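Local coordinates for protein alpha-pyrone synthesis polyketide synthase-like Pks18 (Mycobacterium tuberculosis, PDB 1TED) that probably extends medium- and long-chain acyl-CoA starters with malonyl-CoA, as a homodimeric type III polyketide synthase, to make tri- and tetraketide alpha-pyrones, at residues P43-N48 and A84-D89; C201-S206 and M347-L352. All coordinates share one frame; numbering follows the deposited sequence.

Overall arrangement
Contact 1 lies at the surface and contact 2 in the interior, with their centres about 15 Å apart. Both segments of contact 1 belong to the N-terminal half, where the 43-48 segment meets the loop that follows strand 80-82. Contact 2 instead joins the two halves, setting the last part of strand 196-204 and the turn after it against the segment leading into helix 349-361. The chemistry follows the depth: an arginine bonded to a backbone carbonyl outside, a buried serine-glutamate bond among aliphatic groups inside. The two meet through Ser206, whose OG makes a weak hydrogen bond with Val85 N. Both also touch the myristic acid, contact 1 near its carboxylate and contact 2 farther along the chain.

Contact 1: P43-N48 and A84-D89; sequences PRRVVN and AVDPLD. With MYR (myristic acid), chain E.
The guanidinium of Arg45 lies with one face over Asp86, whose CB sits above the middle of the group, 4.0 Å from Arg45 CZ. At its edge is Ala84: Arg45 NH2 gives a hydrogen bond of 3.0 Å to Ala84 O. The oxygen lies close to the guanidinium plane, but the donor stands well above the plane of the carbonyl, 51° out of it, and the bond is bent. This contact borders the small antiparallel ribbon of strands 46-48 and 80-82 in the N-terminal half of the thiolase fold, just where the chain leaves the second strand. Arg45 departs with CG anti to its own N (chi1 172°), then bends at chi2 and chi3 to lay its head across Asp86; NE adds a weak hydrogen bond to Met83 O. The carboxylate of Asp86 makes no salt bridge here, since Arg45 NH1 and Asp86 OD2 remain 4.6 Å apart. At the other end of the contact, the ring of Pro43 rests on the backbone of Ala84, with Pro43 CG 3.3 Å from Ala84 N. That same nitrogen is hydrogen-bonded to Asp226. Asp86 opens a type I turn closed by the bond from Asp89 N to Asp86 O. Within the turn Pro87 borders the bound fatty acid, its CG 3.4 Å from C2 of the myristic acid, next to the carboxylate carbon.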
loop_
_atom_site.group_PDB
_atom_site.type_symbol
_atom_site.label_atom_id
_atom_site.label_comp_id
_atom_site.label_asym_id
_atom_site.label_seq_id
_atom_site.Cartn_x
_atom_site.Cartn_y
_atom_site.Cartn_z
ATOM N N PRO A 43 -12.742 -13.738 -13.580
ATOM C CA PRO A 43 -14.185 -14.002 -13.555
ATOM C C PRO A 43 -14.495 -14.914 -14.746
ATOM O O PRO A 43 -13.683 -15.023 -15.676
ATOM C CB PRO A 43 -14.812 -12.608 -13.679
ATOM C CG PRO A 43 -13.688 -11.720 -14.118
ATOM C CD PRO A 43 -12.472 -12.298 -13.475
ATOM N N ARG A 44 -15.656 -15.566 -14.715
ATOM C CA ARG A 44 -16.046 -16.499 -15.766
ATOM C C ARG A 44 -16.488 -15.868 -17.079
ATOM O O ARG A 44 -16.339 -16.480 -18.135
ATOM C CB ARG A 44 -17.137 -17.438 -15.247
ATOM N N ARG A 45 -17.029 -14.654 -17.026
ATOM C CA ARG A 45 -17.489 -13.999 -18.242
ATOM C C ARG A 45 -16.380 -13.738 -19.258
ATOM O O ARG A 45 -15.406 -13.032 -18.972
ATOM C CB ARG A 45 -18.185 -12.681 -17.910
ATOM C CG ARG A 45 -18.537 -11.841 -19.134
ATOM C CD ARG A 45 -19.837 -11.105 -18.901
ATOM N NE ARG A 45 -19.908 -10.624 -17.528
ATOM C CZ ARG A 45 -20.999 -10.669 -16.774
ATOM N NH1 ARG A 45 -22.126 -11.174 -17.257
ATOM N NH2 ARG A 45 -20.952 -10.231 -15.527
ATOM N N VAL A 46 -16.557 -14.306 -20.449
ATOM C CA VAL A 46 -15.609 -14.158 -21.545
ATOM C C VAL A 46 -16.098 -13.124 -22.561
ATOM O O VAL A 46 -17.109 -13.332 -23.226
ATOM C CB VAL A 46 -15.412 -15.495 -22.273
ATOM C CG1 VAL A 46 -14.561 -15.291 -23.518
ATOM C CG2 VAL A 46 -14.760 -16.499 -21.335
ATOM N N VAL A 47 -15.387 -12.007 -22.678
ATOM C CA VAL A 47 -15.783 -10.977 -23.629
ATOM C C VAL A 47 -14.956 -11.070 -24.904
ATOM O O VAL A 47 -13.736 -10.968 -24.873
ATOM C CB VAL A 47 -15.635 -9.558 -23.038
ATOM C CG1 VAL A 47 -15.984 -8.524 -24.085
ATOM C CG2 VAL A 47 -16.557 -9.394 -21.855
ATOM N N ASN A 48 -15.629 -11.281 -26.026
ATOM C CA ASN A 48 -14.937 -11.384 -27.294
ATOM C C ASN A 48 -14.581 -9.988 -27.791
ATOM O O ASN A 48 -15.443 -9.115 -27.892
ATOM C CB ASN A 48 -15.811 -12.114 -28.308
ATOM C CG ASN A 48 -15.098 -12.351 -29.614
ATOM O OD1 ASN A 48 -14.876 -11.418 -30.388
ATOM N ND2 ASN A 48 -14.715 -13.597 -29.866
ATOM N N ALA A 84 -15.746 -9.192 -14.467
ATOM C CA ALA A 84 -16.643 -9.497 -13.359
ATOM C C ALA A 84 -18.005 -8.904 -13.659
ATOM O O ALA A 84 -19.054 -9.466 -13.306
ATOM C CB ALA A 84 -16.090 -8.903 -12.069
ATOM N N VAL A 85 -17.965 -7.756 -14.326
ATOM C CA VAL A 85 -19.151 -7.007 -14.707
ATOM C C VAL A 85 -19.192 -6.800 -16.222
ATOM O O VAL A 85 -18.149 -6.726 -16.871
ATOM C CB VAL A 85 -19.156 -5.635 -13.978
ATOM C CG1 VAL A 85 -19.813 -4.574 -14.829
ATOM C CG2 VAL A 85 -19.876 -5.770 -12.638
ATOM N N ASP A 86 -20.399 -6.731 -16.777
ATOM C CA ASP A 86 -20.583 -6.502 -18.209
ATOM C C ASP A 86 -20.878 -5.018 -18.350
ATOM O O ASP A 86 -22.028 -4.603 -18.256
ATOM C CB ASP A 86 -21.773 -7.298 -18.740
ATOM C CG ASP A 86 -21.879 -7.248 -20.253
ATOM O OD1 ASP A 86 -21.596 -6.182 -20.842
ATOM O OD2 ASP A 86 -22.251 -8.277 -20.855
ATOM N N PRO A 87 -19.842 -4.201 -18.592
ATOM C CA PRO A 87 -20.007 -2.750 -18.732
ATOM C C PRO A 87 -21.139 -2.273 -19.654
ATOM O O PRO A 87 -21.781 -1.253 -19.394
ATOM C CB PRO A 87 -18.625 -2.296 -19.201
ATOM C CG PRO A 87 -18.125 -3.488 -19.966
ATOM C CD PRO A 87 -18.506 -4.618 -19.056
ATOM N N LEU A 88 -21.398 -3.016 -20.721
ATOM C CA LEU A 88 -22.443 -2.617 -21.654
ATOM C C LEU A 88 -23.794 -3.256 -21.347
ATOM O O LEU A 88 -24.759 -3.071 -22.090
ATOM C CB LEU A 88 -22.018 -2.962 -23.083
ATOM C CG LEU A 88 -20.667 -2.403 -23.534
ATOM C CD1 LEU A 88 -20.429 -2.798 -24.975
ATOM C CD2 LEU A 88 -20.639 -0.894 -23.378
ATOM N N ASP A 89 -23.863 -4.002 -20.250
ATOM C CA ASP A 89 -25.099 -4.665 -19.861
ATOM C C ASP A 89 -26.244 -3.659 -19.779
ATOM O O ASP A 89 -26.031 -2.483 -19.493
ATOM C CB ASP A 89 -24.924 -5.354 -18.508
ATOM C CG ASP A 89 -26.068 -6.290 -18.181
ATOM O OD1 ASP A 89 -27.231 -5.829 -18.145
ATOM O OD2 ASP A 89 -25.798 -7.493 -17.962
HETATM C C1 MYR E . -15.113 -2.754 -22.107
HETATM O O1 MYR E . -15.395 -3.857 -22.569
HETATM O O2 MYR E . -14.990 -1.794 -22.869
HETATM C C2 MYR E . -14.918 -2.571 -20.600
HETATM C C3 MYR E . -13.457 -2.258 -20.271
HETATM C C4 MYR E . -13.253 -2.106 -18.761
HETATM C C5 MYR E . -11.804 -1.746 -18.426
HETATM C C6 MYR E . -11.403 -0.368 -18.960
HETATM C C7 MYR E . -12.112 0.780 -18.234
HETATM C C8 MYR E . -11.661 0.914 -16.778
HETATM C C9 MYR E . -10.176 1.268 -16.676
HETATM C C10 MYR E . -9.715 1.256 -15.218
HETATM C C11 MYR E . -8.216 1.547 -15.117
HETATM C C12 MYR E . -7.739 1.483 -13.666
HETATM C C13 MYR E . -6.226 1.700 -13.590
HETATM C C14 MYR E . -5.725 1.599 -12.149
#

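Contact 2: C201-S206 and M347-L352; sequences CIELCS and MLSVSL. With MYR (myristic acid), chain E.
Glu203 reaches from its strand toward Met347, Leu348 and Ser349, and its partners change along the side chain. CB packs against the backbone, 3.4 Å from Met347 O, with CG2 of Val350 also beside it. The chain then bends at chi2 (67°), and the Glu203 and Leu348 side chains cross at about a right angle; Glu203 CD is 3.7 Å from Leu348 CB. At the tip the two oxygens part company. OE1 accepts the Ser349 hydroxyl in a very short hydrogen bond, 2.5 Å from OG to OE1, approached nearly along the C-O axis of the carboxylate. OE2 is hydrogen-bonded to Ser143 N and Thr144 OG1. With three hydrogen bonds gripping it, this buried carboxylate has its rotation fixed.

The contact crosses the seam of the thiolase fold: strand 196-204 belongs to the N-terminal half, helix 349-361 to the C-terminal half, and Ser349 belongs to the 347-352 segment that leads into that helix. Helix 177-191, which follows Cys175, the nucleophile by similarity, packs against Cys201 and Ser349. Leu348 lies beside the Cys175 side chain.

Two residues before Glu203 in the strand, Cys201 receives CG2 of Val350 on its backbone, with Val350 CG2 3.4 Å from Cys201 O and close to Cys201 CB as well. Toward the other end, Cys205 SG touches the Leu348 side chain, 4.0 Å from Leu348 CD1. Cys205 also lines the bound fatty acid: its carbonyl oxygen faces C8 of the myristic acid, and Cys205 CB is 3.6 Å from C5 of the same chain.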
loop_
_atom_site.group_PDB
_atom_site.type_symbol
_atom_site.label_atom_id
_atom_site.label_comp_id
_atom_site.label_asym_id
_atom_site.label_seq_id
_atom_site.Cartn_x
_atom_site.Cartn_y
_atom_site.Cartn_z
ATOM N N CYS A 201 -2.736 -10.414 -5.863
ATOM C CA CYS A 201 -2.937 -9.288 -6.758
ATOM C C CYS A 201 -4.325 -9.502 -7.357
ATOM O O CYS A 201 -4.611 -10.553 -7.925
ATOM C CB CYS A 201 -1.861 -9.272 -7.841
ATOM S SG CYS A 201 -0.165 -9.177 -7.202
ATOM N N ILE A 202 -5.193 -8.513 -7.203
ATOM C CA ILE A 202 -6.559 -8.610 -7.697
ATOM C C ILE A 202 -6.872 -7.338 -8.469
ATOM O O ILE A 202 -6.751 -6.229 -7.947
ATOM C CB ILE A 202 -7.557 -8.780 -6.515
ATOM C CG1 ILE A 202 -9.001 -8.696 -7.013
ATOM C CG2 ILE A 202 -7.281 -7.732 -5.449
ATOM C CD1 ILE A 202 -9.510 -9.968 -7.662
ATOM N N GLU A 203 -7.274 -7.491 -9.719
ATOM C CA GLU A 203 -7.541 -6.319 -10.518
ATOM C C GLU A 203 -8.881 -6.433 -11.226
ATOM O O GLU A 203 -9.121 -7.362 -12.004
ATOM C CB GLU A 203 -6.390 -6.132 -11.509
ATOM C CG GLU A 203 -5.836 -4.713 -11.584
ATOM C CD GLU A 203 -5.121 -4.241 -10.316
ATOM O OE1 GLU A 203 -4.037 -4.776 -9.994
ATOM O OE2 GLU A 203 -5.640 -3.322 -9.651
ATOM N N LEU A 204 -9.760 -5.486 -10.922
ATOM C CA LEU A 204 -11.098 -5.441 -11.494
ATOM C C LEU A 204 -11.344 -4.141 -12.239
ATOM O O LEU A 204 -11.967 -3.214 -11.712
ATOM C CB LEU A 204 -12.145 -5.599 -10.390
ATOM C CG LEU A 204 -12.640 -7.017 -10.110
ATOM C CD1 LEU A 204 -11.477 -7.973 -10.038
ATOM C CD2 LEU A 204 -13.446 -7.020 -8.811
ATOM N N CYS A 205 -10.852 -4.082 -13.471
ATOM C CA CYS A 205 -11.010 -2.904 -14.310
ATOM C C CYS A 205 -12.460 -2.693 -14.764
ATOM O O CYS A 205 -12.962 -1.570 -14.732
ATOM C CB CYS A 205 -10.096 -3.014 -15.542
ATOM S SG CYS A 205 -8.316 -3.073 -15.189
ATOM N N SER A 206 -13.122 -3.772 -15.184
ATOM C CA SER A 206 -14.504 -3.702 -15.667
ATOM C C SER A 206 -15.405 -2.896 -14.739
ATOM O O SER A 206 -16.377 -2.283 -15.173
ATOM C CB SER A 206 -15.079 -5.119 -15.864
ATOM O OG SER A 206 -15.285 -5.810 -14.638
ATOM N N MET A 347 -4.351 -7.090 -17.333
ATOM C CA MET A 347 -4.969 -7.169 -16.015
ATOM C C MET A 347 -4.079 -6.521 -14.965
ATOM O O MET A 347 -4.051 -6.935 -13.810
ATOM C CB MET A 347 -5.232 -8.628 -15.642
ATOM C CG MET A 347 -6.040 -9.405 -16.666
ATOM S SD MET A 347 -5.653 -11.148 -16.485
ATOM C CE MET A 347 -7.140 -11.863 -16.856
ATOM N N LEU A 348 -3.339 -5.506 -15.391
ATOM C CA LEU A 348 -2.467 -4.765 -14.497
ATOM C C LEU A 348 -1.466 -5.654 -13.740
ATOM O O LEU A 348 -0.798 -6.489 -14.355
ATOM C CB LEU A 348 -3.334 -3.941 -13.532
ATOM C CG LEU A 348 -3.900 -2.624 -14.092
ATOM C CD1 LEU A 348 -4.312 -2.781 -15.532
ATOM C CD2 LEU A 348 -5.077 -2.161 -13.264
ATOM N N SER A 349 -1.370 -5.480 -12.421
ATOM C CA SER A 349 -0.428 -6.244 -11.602
ATOM C C SER A 349 -0.496 -7.752 -11.765
ATOM O O SER A 349 0.506 -8.442 -11.633
ATOM C CB SER A 349 -0.617 -5.902 -10.124
ATOM O OG SER A 349 -1.945 -6.153 -9.696
ATOM N N VAL A 350 -1.684 -8.257 -12.061
ATOM C CA VAL A 350 -1.910 -9.686 -12.208
ATOM C C VAL A 350 -1.220 -10.364 -13.392
ATOM O O VAL A 350 -0.783 -11.514 -13.284
ATOM C CB VAL A 350 -3.426 -9.957 -12.330
ATOM C CG1 VAL A 350 -3.679 -11.428 -12.594
ATOM C CG2 VAL A 350 -4.140 -9.486 -11.070
ATOM N N SER A 351 -1.125 -9.649 -14.513
ATOM C CA SER A 351 -0.562 -10.195 -15.746
ATOM C C SER A 351 0.812 -10.840 -15.674
ATOM O O SER A 351 1.040 -11.900 -16.254
ATOM C CB SER A 351 -0.579 -9.124 -16.829
ATOM O OG SER A 351 -1.914 -8.723 -17.085
ATOM N N LEU A 352 1.730 -10.214 -14.963
ATOM C CA LEU A 352 3.059 -10.777 -14.855
ATOM C C LEU A 352 2.979 -12.194 -14.278
ATOM O O LEU A 352 3.696 -13.088 -14.713
ATOM C CB LEU A 352 3.920 -9.866 -13.972
ATOM C CG LEU A 352 5.429 -9.856 -14.207
ATOM C CD1 LEU A 352 5.723 -9.752 -15.692
ATOM C CD2 LEU A 352 6.049 -8.681 -13.447
HETATM C C1 MYR E . -15.113 -2.754 -22.107
HETATM O O1 MYR E . -15.395 -3.857 -22.569
HETATM O O2 MYR E . -14.990 -1.794 -22.869
HETATM C C2 MYR E . -14.918 -2.571 -20.600
HETATM C C3 MYR E . -13.457 -2.258 -20.271
HETATM C C4 MYR E . -13.253 -2.106 -18.761
HETATM C C5 MYR E . -11.804 -1.746 -18.426
HETATM C C6 MYR E . -11.403 -0.368 -18.960
HETATM C C7 MYR E . -12.112 0.780 -18.234
HETATM C C8 MYR E . -11.661 0.914 -16.778
HETATM C C9 MYR E . -10.176 1.268 -16.676
HETATM C C10 MYR E . -9.715 1.256 -15.218
HETATM C C11 MYR E . -8.216 1.547 -15.117
HETATM C C12 MYR E . -7.739 1.483 -13.666
HETATM C C13 MYR E . -6.226 1.700 -13.590
HETATM C C14 MYR E . -5.725 1.599 -12.149
#